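PDB 2CQZ: 5'-deoxynucleotidase from Pyrococcus horikoshii, which probably hydrolyses 2'-deoxyribonucleoside 5'-phosphates to the deoxyribonucleoside and free phosphate, as a metal-dependent homodimeric phosphatase of the HD-domain superfamily. Local coordinates for residues D147-K157 with I168-K176. Numbering follows the deposited sequence.
Sequences DEFWEAIEEIK and ILNSVGRLK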
ATOM      1  N   ASP A 147     -10.398   2.397  21.223  1.00 41.64           N
ATOM      2  CA  ASP A 147     -11.308   2.263  22.353  1.00 45.10           C
ATOM      3  C   ASP A 147     -12.520   3.193  22.311  1.00 45.23           C
ATOM      4  O   ASP A 147     -13.657   2.747  22.446  1.00 45.50           O
ATOM      5  CB  ASP A 147     -10.530   2.490  23.647  1.00 47.99           C
ATOM      6  CG  ASP A 147     -11.034   1.629  24.786  1.00 55.41           C
ATOM      7  OD1 ASP A 147     -10.974   0.386  24.654  1.00 63.34           O
ATOM      8  OD2 ASP A 147     -11.490   2.192  25.808  1.00 63.18           O
ATOM      9  N   GLU A 148     -12.274   4.485  22.123  1.00 45.51           N
ATOM     10  CA  GLU A 148     -13.342   5.474  22.076  1.00 45.45           C
ATOM     11  C   GLU A 148     -14.492   5.102  21.155  1.00 44.36           C
ATOM     12  O   GLU A 148     -15.657   5.232  21.521  1.00 45.64           O
ATOM     13  CB  GLU A 148     -12.780   6.833  21.662  1.00 46.43           C
ATOM     14  CG  GLU A 148     -11.942   6.813  20.401  1.00 51.08           C
ATOM     15  CD  GLU A 148     -11.451   8.196  20.016  1.00 58.88           C
ATOM     16  OE1 GLU A 148     -12.290   9.043  19.639  1.00 62.39           O
ATOM     17  OE2 GLU A 148     -10.227   8.438  20.100  1.00 59.89           O
ATOM     18  N   PHE A 149     -14.166   4.639  19.957  1.00 43.57           N
ATOM     19  CA  PHE A 149     -15.179   4.259  18.980  1.00 41.47           C
ATOM     20  C   PHE A 149     -16.311   3.385  19.533  1.00 40.09           C
ATOM     21  O   PHE A 149     -17.410   3.363  18.977  1.00 39.35           O
ATOM     22  CB  PHE A 149     -14.501   3.561  17.805  1.00 40.56           C
ATOM     23  CG  PHE A 149     -13.581   4.453  17.029  1.00 41.53           C
ATOM     24  CD1 PHE A 149     -14.095   5.367  16.114  1.00 44.26           C
ATOM     25  CD2 PHE A 149     -12.204   4.394  17.215  1.00 39.03           C
ATOM     26  CE1 PHE A 149     -13.256   6.207  15.391  1.00 45.47           C
ATOM     27  CE2 PHE A 149     -11.353   5.232  16.496  1.00 42.84           C
ATOM     28  CZ  PHE A 149     -11.883   6.142  15.581  1.00 45.65           C
ATOM     29  N   TRP A 150     -16.065   2.669  20.625  1.00 39.59           N
ATOM     30  CA  TRP A 150     -17.117   1.825  21.185  1.00 38.98           C
ATOM     31  C   TRP A 150     -18.209   2.582  21.941  1.00 38.74           C
ATOM     32  O   TRP A 150     -19.284   2.024  22.191  1.00 38.23           O
ATOM     33  CB  TRP A 150     -16.518   0.742  22.075  1.00 38.54           C
ATOM     34  CG  TRP A 150     -15.809  -0.305  21.276  1.00 41.67           C
ATOM     35  CD1 TRP A 150     -14.525  -0.250  20.793  1.00 40.51           C
ATOM     36  CD2 TRP A 150     -16.361  -1.545  20.812  1.00 40.44           C
ATOM     37  NE1 TRP A 150     -14.247  -1.384  20.061  1.00 41.97           N
ATOM     38  CE2 TRP A 150     -15.354  -2.195  20.058  1.00 42.22           C
ATOM     39  CE3 TRP A 150     -17.605  -2.173  20.964  1.00 38.76           C
ATOM     40  CZ2 TRP A 150     -15.560  -3.440  19.450  1.00 38.58           C
ATOM     41  CZ3 TRP A 150     -17.809  -3.414  20.360  1.00 39.40           C
ATOM     42  CH2 TRP A 150     -16.788  -4.034  19.614  1.00 38.01           C
ATOM     43  N   GLU A 151     -17.958   3.846  22.291  1.00 38.53           N
ATOM     44  CA  GLU A 151     -18.982   4.608  22.999  1.00 41.28           C
ATOM     45  C   GLU A 151     -20.080   5.116  22.064  1.00 40.19           C
ATOM     46  O   GLU A 151     -20.937   5.912  22.461  1.00 40.60           O
ATOM     47  CB  GLU A 151     -18.367   5.763  23.807  1.00 42.36           C
ATOM     48  CG  GLU A 151     -17.475   6.713  23.051  1.00 46.66           C
ATOM     49  CD  GLU A 151     -16.631   7.566  23.991  1.00 51.46           C
ATOM     50  OE1 GLU A 151     -15.893   6.984  24.819  1.00 48.61           O
ATOM     51  OE2 GLU A 151     -16.706   8.813  23.899  1.00 53.39           O
ATOM     52  N   ALA A 152     -20.055   4.626  20.827  1.00 39.56           N
ATOM     53  CA  ALA A 152     -21.051   4.990  19.830  1.00 38.66           C
ATOM     54  C   ALA A 152     -22.294   4.129  20.054  1.00 38.74           C
ATOM     55  O   ALA A 152     -23.373   4.429  19.536  1.00 38.18           O
ATOM     56  CB  ALA A 152     -20.498   4.779  18.425  1.00 38.64           C
ATOM     57  N   ILE A 153     -22.138   3.049  20.820  1.00 38.79           N
ATOM     58  CA  ILE A 153     -23.271   2.182  21.140  1.00 40.56           C
ATOM     59  C   ILE A 153     -24.202   2.992  22.044  1.00 41.68           C
ATOM     60  O   ILE A 153     -25.426   2.843  21.987  1.00 41.64           O
ATOM     61  CB  ILE A 153     -22.846   0.910  21.919  1.00 40.87           C
ATOM     62  CG1 ILE A 153     -21.988   0.001  21.042  1.00 41.39           C
ATOM     63  CG2 ILE A 153     -24.076   0.151  22.380  1.00 42.44           C
ATOM     64  CD1 ILE A 153     -21.555  -1.290  21.738  1.00 38.69           C
ATOM     65  N   GLU A 154     -23.616   3.843  22.889  1.00 42.71           N
ATOM     66  CA  GLU A 154     -24.414   4.685  23.773  1.00 44.26           C
ATOM     67  C   GLU A 154     -25.155   5.709  22.927  1.00 43.54           C
ATOM     68  O   GLU A 154     -26.349   5.941  23.131  1.00 42.68           O
ATOM     69  CB  GLU A 154     -23.530   5.412  24.793  1.00 45.58           C
ATOM     70  CG  GLU A 154     -22.855   4.483  25.792  1.00 52.66           C
ATOM     71  CD  GLU A 154     -23.840   3.530  26.443  1.00 59.96           C
ATOM     72  OE1 GLU A 154     -24.768   4.013  27.132  1.00 64.38           O
ATOM     73  OE2 GLU A 154     -23.690   2.301  26.259  1.00 62.34           O
ATOM     74  N   GLU A 155     -24.441   6.304  21.971  1.00 43.31           N
ATOM     75  CA  GLU A 155     -25.031   7.307  21.087  1.00 43.84           C
ATOM     76  C   GLU A 155     -26.232   6.715  20.343  1.00 42.85           C
ATOM     77  O   GLU A 155     -27.200   7.416  20.053  1.00 42.33           O
ATOM     78  CB  GLU A 155     -23.986   7.825  20.087  1.00 44.43           C
ATOM     79  CG  GLU A 155     -22.624   8.124  20.704  1.00 49.24           C
ATOM     80  CD  GLU A 155     -21.670   8.806  19.733  1.00 57.71           C
ATOM     81  OE1 GLU A 155     -21.763  10.046  19.590  1.00 60.89           O
ATOM     82  OE2 GLU A 155     -20.834   8.107  19.105  1.00 60.95           O
ATOM     83  N   ILE A 156     -26.168   5.419  20.052  1.00 42.43           N
ATOM     84  CA  ILE A 156     -27.247   4.733  19.357  1.00 42.24           C
ATOM     85  C   ILE A 156     -28.443   4.555  20.282  1.00 43.80           C
ATOM     86  O   ILE A 156     -29.590   4.705  19.860  1.00 44.00           O
ATOM     87  CB  ILE A 156     -26.794   3.339  18.863  1.00 42.30           C
ATOM     88  CG1 ILE A 156     -25.742   3.501  17.764  1.00 40.88           C
ATOM     89  CG2 ILE A 156     -27.993   2.527  18.383  1.00 41.26           C
ATOM     90  CD1 ILE A 156     -25.198   2.181  17.216  1.00 38.63           C
ATOM     91  N   LYS A 157     -28.171   4.231  21.547  1.00 45.75           N
ATOM     92  CA  LYS A 157     -29.239   4.024  22.534  1.00 47.73           C
ATOM     93  C   LYS A 157     -30.105   5.287  22.699  1.00 47.70           C
ATOM     94  O   LYS A 157     -31.299   5.192  22.987  1.00 48.53           O
ATOM     95  CB  LYS A 157     -28.645   3.637  23.896  1.00 48.20           C
ATOM     96  CG  LYS A 157     -27.629   2.493  23.879  1.00 53.46           C
ATOM     97  CD  LYS A 157     -28.299   1.138  23.856  1.00 60.00           C
ATOM     98  CE  LYS A 157     -27.343   0.051  24.321  1.00 62.36           C
ATOM     99  NZ  LYS A 157     -28.001  -1.291  24.267  1.00 65.29           N
ATOM    100  N   ILE A 168     -29.769  -6.714  19.250  1.00 44.52           N
ATOM    101  CA  ILE A 168     -28.651  -6.572  18.330  1.00 42.46           C
ATOM    102  C   ILE A 168     -27.525  -5.713  18.908  1.00 42.13           C
ATOM    103  O   ILE A 168     -26.350  -6.067  18.816  1.00 39.90           O
ATOM    104  CB  ILE A 168     -29.134  -5.956  17.008  1.00 42.57           C
ATOM    105  CG1 ILE A 168     -30.190  -6.869  16.377  1.00 41.71           C
ATOM    106  CG2 ILE A 168     -27.958  -5.739  16.081  1.00 41.53           C
ATOM    107  CD1 ILE A 168     -30.868  -6.286  15.161  1.00 43.17           C
ATOM    108  N   LEU A 169     -27.885  -4.578  19.505  1.00 42.70           N
ATOM    109  CA  LEU A 169     -26.888  -3.690  20.092  1.00 43.65           C
ATOM    110  C   LEU A 169     -26.130  -4.417  21.198  1.00 43.29           C
ATOM    111  O   LEU A 169     -24.979  -4.109  21.479  1.00 42.17           O
ATOM    112  CB  LEU A 169     -27.564  -2.442  20.654  1.00 43.74           C
ATOM    113  CG  LEU A 169     -28.388  -1.666  19.629  1.00 45.41           C
ATOM    114  CD1 LEU A 169     -28.990  -0.427  20.297  1.00 45.92           C
ATOM    115  CD2 LEU A 169     -27.494  -1.272  18.454  1.00 45.53           C
ATOM    116  N   ASN A 170     -26.793  -5.386  21.819  1.00 44.76           N
ATOM    117  CA  ASN A 170     -26.186  -6.168  22.886  1.00 46.35           C
ATOM    118  C   ASN A 170     -25.150  -7.127  22.314  1.00 46.10           C
ATOM    119  O   ASN A 170     -24.064  -7.295  22.878  1.00 46.09           O
ATOM    120  CB  ASN A 170     -27.270  -6.929  23.648  1.00 47.55           C
ATOM    121  CG  ASN A 170     -27.979  -6.049  24.668  1.00 52.02           C
ATOM    122  OD1 ASN A 170     -28.097  -4.826  24.484  1.00 55.85           O
ATOM    123  ND2 ASN A 170     -28.461  -6.664  25.749  1.00 54.98           N
ATOM    124  N   SER A 171     -25.482  -7.746  21.187  1.00 45.07           N
ATOM    125  CA  SER A 171     -24.557  -8.662  20.526  1.00 45.01           C
ATOM    126  C   SER A 171     -23.318  -7.896  20.072  1.00 44.40           C
ATOM    127  O   SER A 171     -22.215  -8.439  20.055  1.00 43.17           O
ATOM    128  CB  SER A 171     -25.221  -9.313  19.310  1.00 45.93           C
ATOM    129  OG  SER A 171     -26.381 -10.039  19.689  1.00 46.51           O
ATOM    130  N   VAL A 172     -23.510  -6.631  19.703  1.00 43.93           N
ATOM    131  CA  VAL A 172     -22.414  -5.785  19.246  1.00 43.41           C
ATOM    132  C   VAL A 172     -21.495  -5.421  20.391  1.00 43.84           C
ATOM    133  O   VAL A 172     -20.277  -5.554  20.282  1.00 44.01           O
ATOM    134  CB  VAL A 172     -22.928  -4.479  18.620  1.00 42.95           C
ATOM    135  CG1 VAL A 172     -21.762  -3.586  18.254  1.00 41.62           C
ATOM    136  CG2 VAL A 172     -23.749  -4.783  17.395  1.00 44.90           C
ATOM    137  N   GLY A 173     -22.086  -4.945  21.483  1.00 45.17           N
ATOM    138  CA  GLY A 173     -21.303  -4.557  22.643  1.00 46.02           C
ATOM    139  C   GLY A 173     -20.587  -5.752  23.234  1.00 46.45           C
ATOM    140  O   GLY A 173     -19.565  -5.623  23.901  1.00 46.30           O
ATOM    141  N   ARG A 174     -21.133  -6.928  22.969  1.00 47.84           N
ATOM    142  CA  ARG A 174     -20.580  -8.183  23.454  1.00 49.90           C
ATOM    143  C   ARG A 174     -19.273  -8.545  22.725  1.00 50.93           C
ATOM    144  O   ARG A 174     -18.466  -9.336  23.219  1.00 51.00           O
ATOM    145  CB  ARG A 174     -21.635  -9.266  23.245  1.00 49.70           C
ATOM    146  CG  ARG A 174     -21.376 -10.601  23.890  1.00 52.48           C
ATOM    147  CD  ARG A 174     -22.629 -11.455  23.748  1.00 55.64           C
ATOM    148  NE  ARG A 174     -23.776 -10.798  24.372  1.00 60.18           N
ATOM    149  CZ  ARG A 174     -25.033 -10.905  23.940  1.00 63.17           C
ATOM    150  NH1 ARG A 174     -25.316 -11.645  22.871  1.00 63.29           N
ATOM    151  NH2 ARG A 174     -26.009 -10.267  24.578  1.00 63.04           N
ATOM    152  N   LEU A 175     -19.067  -7.951  21.554  1.00 52.69           N
ATOM    153  CA  LEU A 175     -17.875  -8.206  20.756  1.00 53.97           C
ATOM    154  C   LEU A 175     -16.628  -7.539  21.323  1.00 56.21           C
ATOM    155  O   LEU A 175     -15.511  -7.947  21.011  1.00 55.77           O
ATOM    156  CB  LEU A 175     -18.083  -7.714  19.324  1.00 53.07           C
ATOM    157  CG  LEU A 175     -18.993  -8.508  18.389  1.00 50.64           C
ATOM    158  CD1 LEU A 175     -19.238  -7.695  17.134  1.00 51.69           C
ATOM    159  CD2 LEU A 175     -18.348  -9.838  18.038  1.00 50.65           C
ATOM    160  N   LYS A 176     -16.816  -6.509  22.143  1.00 59.52           N
ATOM    161  CA  LYS A 176     -15.688  -5.788  22.726  1.00 62.68           C
ATOM    162  C   LYS A 176     -14.961  -6.644  23.753  1.00 63.97           C
ATOM    163  O   LYS A 176     -15.529  -7.682  24.155  1.00 65.34           O
ATOM    164  CB  LYS A 176     -16.172  -4.493  23.381  1.00 63.00           C
ATOM    165  CG  LYS A 176     -15.055  -3.574  23.848  1.00 66.48           C
ATOM    166  CD  LYS A 176     -15.607  -2.254  24.365  1.00 71.50           C
ATOM    167  CE  LYS A 176     -14.487  -1.303  24.757  1.00 76.29           C
ATOM    168  NZ  LYS A 176     -15.000   0.029  25.185  1.00 80.11           N
TER
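Lys176 lies over one face of the Trp150 indole, its CB making a CH-pi contact 3.6 Å from the centroid of the six-membered ring, while the carbonyl oxygen of Val172 and CA of Gly173 meet the rim of the ring roughly in its plane. The lysine CG stands anti to the backbone N (chi1 -172°) and the chain runs on extended, which carries CG and CD across the indole and brings NZ to 3.5 Å from Trp150 CB. There NZ has the opposite charge of Asp147 near it, with OD1 4.1 Å away, too far for a salt bridge. At the polar end of the indole, NE1 is hydrogen-bonded to Glu139 of helix 118-140. An alanine in place of Trp150 would probably leave Lys176 without the ring face its CB, CG and CD lie on and Glu139 without its indole donor. Helix 152-157 and the 168-173 part of helix 166-173 run antiparallel at 170°, an alpha-hairpin near the C-terminal end of this all-helical HD-domain protein, their axes 11.0 Å apart. Between them Ile153 reaches across with CD1, 3.4 Å from CA of Gly173, where the second helix carries no side chain. Farther along, Ile156 CG2 packs on Leu169 CD1 at 3.7 Å, and Lys157, its chain bent at chi2, brings NZ to 3.8 Å from Leu169 CB. Val172 and Leu175 also pack against Ile5 of a second subunit.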